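PDB 5UR2: bifunctional protein PutA from Bdellovibrio bacteriovorus, which probably oxidises proline to glutamate in two steps, joining a flavin-dependent proline dehydrogenase to an NAD-dependent L-glutamate gamma-semialdehyde dehydrogenase in one chain. Local coordinates for residues B[529-532]-B[533-536]; B[732-735]-B[736-739]. One frame throughout, in Å; residues are numbered along the deposited sequence.

Contact 1: B[529-532]-B[533-536]; sequences MATT and EQAE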
loop_
_atom_site.group_PDB
_atom_site.type_symbol
_atom_site.label_atom_id
_atom_site.label_comp_id
_atom_site.label_asym_id
_atom_site.label_seq_id
_atom_site.Cartn_x
_atom_site.Cartn_y
_atom_site.Cartn_z
ATOM N N MET B 529 -1.018 42.125 2.380
ATOM C CA MET B 529 0.091 41.296 2.847
ATOM C C MET B 529 0.041 41.225 4.368
ATOM O O MET B 529 0.182 42.247 5.046
ATOM C CB MET B 529 1.432 41.852 2.373
ATOM C CG MET B 529 1.528 42.014 0.855
ATOM S SD MET B 529 1.445 40.433 -0.020
ATOM C CE MET B 529 3.186 40.071 -0.206
ATOM N N ALA B 530 -0.137 40.019 4.895
ATOM C CA ALA B 530 -0.486 39.857 6.294
ATOM C C ALA B 530 0.669 40.204 7.228
ATOM O O ALA B 530 1.844 40.067 6.884
ATOM C CB ALA B 530 -0.931 38.419 6.544
ATOM N N THR B 531 0.313 40.633 8.440
ATOM C CA THR B 531 1.250 40.827 9.535
ATOM C C THR B 531 1.495 39.516 10.275
ATOM O O THR B 531 0.753 38.537 10.137
ATOM C CB THR B 531 0.722 41.857 10.531
ATOM O OG1 THR B 531 -0.424 41.311 11.192
ATOM C CG2 THR B 531 0.309 43.140 9.813
ATOM N N THR B 532 2.527 39.526 11.125
ATOM C CA THR B 532 2.796 38.349 11.929
ATOM C C THR B 532 1.690 38.126 12.953
ATOM O O THR B 532 1.377 36.979 13.292
ATOM C CB THR B 532 4.141 38.495 12.634
ATOM O OG1 THR B 532 4.093 39.638 13.473
ATOM C CG2 THR B 532 5.233 38.725 11.619
ATOM N N GLU B 533 1.070 39.204 13.435
ATOM C CA GLU B 533 -0.089 39.047 14.309
ATOM C C GLU B 533 -1.220 38.336 13.577
ATOM O O GLU B 533 -1.942 37.527 14.163
ATOM C CB GLU B 533 -0.554 40.406 14.833
ATOM C CG GLU B 533 0.473 41.155 15.709
ATOM C CD GLU B 533 1.486 42.024 14.932
ATOM O OE1 GLU B 533 1.333 42.229 13.706
ATOM O OE2 GLU B 533 2.445 42.513 15.571
ATOM N N GLN B 534 -1.400 38.637 12.295
ATOM C CA GLN B 534 -2.424 37.928 11.541
ATOM C C GLN B 534 -2.007 36.491 11.260
ATOM O O GLN B 534 -2.866 35.602 11.189
ATOM C CB GLN B 534 -2.748 38.693 10.260
ATOM C CG GLN B 534 -3.494 40.008 10.571
ATOM C CD GLN B 534 -3.592 40.936 9.389
ATOM O OE1 GLN B 534 -2.668 41.023 8.562
ATOM N NE2 GLN B 534 -4.693 41.688 9.323
ATOM N N ALA B 535 -0.706 36.244 11.085
ATOM C CA ALA B 535 -0.242 34.868 10.962
ATOM C C ALA B 535 -0.546 34.093 12.233
ATOM O O ALA B 535 -0.933 32.920 12.174
ATOM C CB ALA B 535 1.255 34.834 10.657
ATOM N N GLU B 536 -0.417 34.748 13.394
ATOM C CA GLU B 536 -0.766 34.092 14.655
ATOM C C GLU B 536 -2.267 33.775 14.709
ATOM O O GLU B 536 -2.671 32.701 15.162
ATOM C CB GLU B 536 -0.321 34.981 15.829
ATOM C CG GLU B 536 -0.697 34.501 17.225
ATOM C CD GLU B 536 -0.023 33.180 17.597
ATOM O OE1 GLU B 536 1.089 32.888 17.099
ATOM O OE2 GLU B 536 -0.619 32.415 18.375
#
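Thr-531 and Gln-534 meet in a capping box, the reciprocal pairing of side chains and backbone N-H groups that opens helix 532-549 of the aldehyde dehydrogenase part. Thr-531 holds the N-cap position. Its OG1 lies between the backbone N and the carbonyl carbon (chi1 68°), which turns the hydroxyl oxygen toward the first turn of the helix, where it accepts from Gln-534 N at 3.1 Å. Threonine suits the place because a short side chain with an oxygen one atom beyond CB can stand in for the carbonyl that a first-turn N-H lacks.

The return bond is made by Gln-534, whose side chain runs back along the cap. Its CB packs on Thr-531 O and OG1, and CG follows at 3.4 Å from Thr-531 OG1. Beyond CG the chain is extended (chi2 168°), carrying CD past the hydroxyl, until OE1 takes the N-H of Thr-531 at 3.0 Å in a nearly straight bond, with the donor tilted modestly from the amide plane. OE1 also rests against CA of Ala-530, a small residue that leaves room for it. At the other end of the amide, NE2 donates to Gln-507 O, so the rotation of the group is fixed from two sides.

Glu-533 bends at chi2 and brings OE1 to 3.2 Å from Thr-531 OG1, at best a weak bond; a carboxylate near a helix N terminus would probably be favoured by the dipole. Ala-535 turns a small methyl to Leu-694 and Val-701. Regular helical bonding then begins, with Ala-535 N donating to Thr-531 O at 2.9 Å and Glu-536 N to Thr-532 O at 2.9 Å.

Contact 2: B[732-735]-B[736-739]; sequences VVQP and GQQH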
loop_
_atom_site.group_PDB
_atom_site.type_symbol
_atom_site.label_atom_id
_atom_site.label_comp_id
_atom_site.label_asym_id
_atom_site.label_seq_id
_atom_site.Cartn_x
_atom_site.Cartn_y
_atom_site.Cartn_z
ATOM N N VAL B 732 13.985 22.427 14.658
ATOM C CA VAL B 732 14.005 23.036 15.987
ATOM C C VAL B 732 12.713 22.698 16.723
ATOM O O VAL B 732 11.616 22.846 16.172
ATOM C CB VAL B 732 14.181 24.558 15.877
ATOM C CG1 VAL B 732 14.198 25.210 17.263
ATOM C CG2 VAL B 732 15.429 24.904 15.074
ATOM N N VAL B 733 12.834 22.248 17.969
ATOM C CA VAL B 733 11.677 22.034 18.836
ATOM C C VAL B 733 11.443 23.330 19.602
ATOM O O VAL B 733 12.213 23.680 20.499
ATOM C CB VAL B 733 11.889 20.858 19.797
ATOM C CG1 VAL B 733 10.653 20.650 20.651
ATOM C CG2 VAL B 733 12.191 19.605 19.033
ATOM N N GLN B 734 10.396 24.059 19.223
ATOM C CA GLN B 734 10.081 25.345 19.830
ATOM C C GLN B 734 9.530 25.162 21.241
ATOM O O GLN B 734 9.082 24.072 21.610
ATOM C CB GLN B 734 9.060 26.097 18.978
ATOM C CG GLN B 734 9.491 26.338 17.534
ATOM C CD GLN B 734 10.624 27.346 17.386
ATOM O OE1 GLN B 734 10.829 28.212 18.243
ATOM N NE2 GLN B 734 11.349 27.250 16.279
ATOM N N PRO B 735 9.570 26.215 22.058
ATOM C CA PRO B 735 8.879 26.163 23.354
ATOM C C PRO B 735 7.416 25.775 23.183
ATOM O O PRO B 735 6.690 26.345 22.369
ATOM C CB PRO B 735 9.032 27.592 23.895
ATOM C CG PRO B 735 10.311 28.095 23.260
ATOM C CD PRO B 735 10.346 27.459 21.883
ATOM N N GLY B 736 6.978 24.792 23.958
ATOM C CA GLY B 736 5.605 24.346 23.861
ATOM C C GLY B 736 5.311 23.423 22.701
ATOM O O GLY B 736 4.172 22.978 22.562
ATOM N N GLN B 737 6.289 23.118 21.861
ATOM C CA GLN B 737 6.073 22.188 20.760
ATOM C C GLN B 737 6.202 20.760 21.288
ATOM O O GLN B 737 7.225 20.397 21.886
ATOM C CB GLN B 737 7.077 22.485 19.651
ATOM C CG GLN B 737 6.933 21.684 18.371
ATOM C CD GLN B 737 8.110 21.941 17.448
ATOM O OE1 GLN B 737 8.598 23.077 17.348
ATOM N NE2 GLN B 737 8.593 20.889 16.787
ATOM N N GLN B 738 5.158 19.955 21.109
ATOM C CA GLN B 738 5.227 18.580 21.597
ATOM C C GLN B 738 5.074 17.586 20.453
ATOM O O GLN B 738 4.324 16.610 20.550
ATOM C CB GLN B 738 4.182 18.342 22.691
ATOM C CG GLN B 738 4.415 19.262 23.893
ATOM C CD GLN B 738 3.638 18.870 25.130
ATOM O OE1 GLN B 738 2.516 18.366 25.051
ATOM N NE2 GLN B 738 4.238 19.111 26.294
ATOM N N HIS B 739 5.829 17.810 19.386
ATOM C CA HIS B 739 5.846 16.917 18.239
ATOM C C HIS B 739 7.083 17.218 17.416
ATOM O O HIS B 739 7.747 18.246 17.594
ATOM C CB HIS B 739 4.593 17.076 17.386
ATOM C CG HIS B 739 4.430 18.459 16.833
ATOM N ND1 HIS B 739 3.668 19.422 17.460
ATOM C CD2 HIS B 739 4.955 19.051 15.732
ATOM C CE1 HIS B 739 3.710 20.540 16.756
ATOM N NE2 HIS B 739 4.486 20.341 15.704
#
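Gln-737 OE1 receives the N-H of Gln-734 at 2.8 Å, an almost straight bond at the donor (173°), although the nitrogen stands above the carbonyl plane of the side-chain amide. With CG of Gln-737 opposite the backbone N (chi1 -175°) and the rest of the chain extended, the amide is carried across the bend to the Gln-734 arm. Its NE2 turns the other way and donates to His-739 O, on its own arm, at 2.9 Å, nearly within the amide plane. A glutamine fits because its one flat group offers an acceptor to one arm and a donor to the other.

The bend itself is a type II beta turn from Gln-734 to Gln-737, closed by Gln-737 N donating to Gln-734 O at 3.0 Å. Pro-735, with its fixed phi, takes the second position. Gly-736 takes the third with phi 79°, where a side chain would press on the carbonyl oxygen of Pro-735.

Around the amide, Gln-734 lays CB and CG against OE1, and Val-733 brings CG1 to 3.7 Å from Gln-737 O while also packing on Leu-724 of the second subunit. Gln-737 CG lies 3.8 Å above one face of the His-739 ring, offset toward its rim, and the ring's NE2 is bonded to Thr-711 O.

Overall arrangement
Both contacts are local and follow one another along the aldehyde dehydrogenase part, neither nesting nor crossing. From the N terminus, the chain runs through the helical N-terminal domain and then the proline dehydrogenase barrel before it enters the aldehyde dehydrogenase part. After strand 523-528, contact 1 (529-536) closes the short link into helix 532-549 and sets the start of that helix beside helix 698-707 and strand 495-501. Some two hundred residues later, contact 2 (732-739) bends the loop between helix 720-730 and strand 742-746, reaching the neighbouring subunit. The two centres are 21 Å apart, and the nearest atoms remain about 10 Å from each other. Both lie away from the predicted catalytic residues Glu-746 and Cys-780.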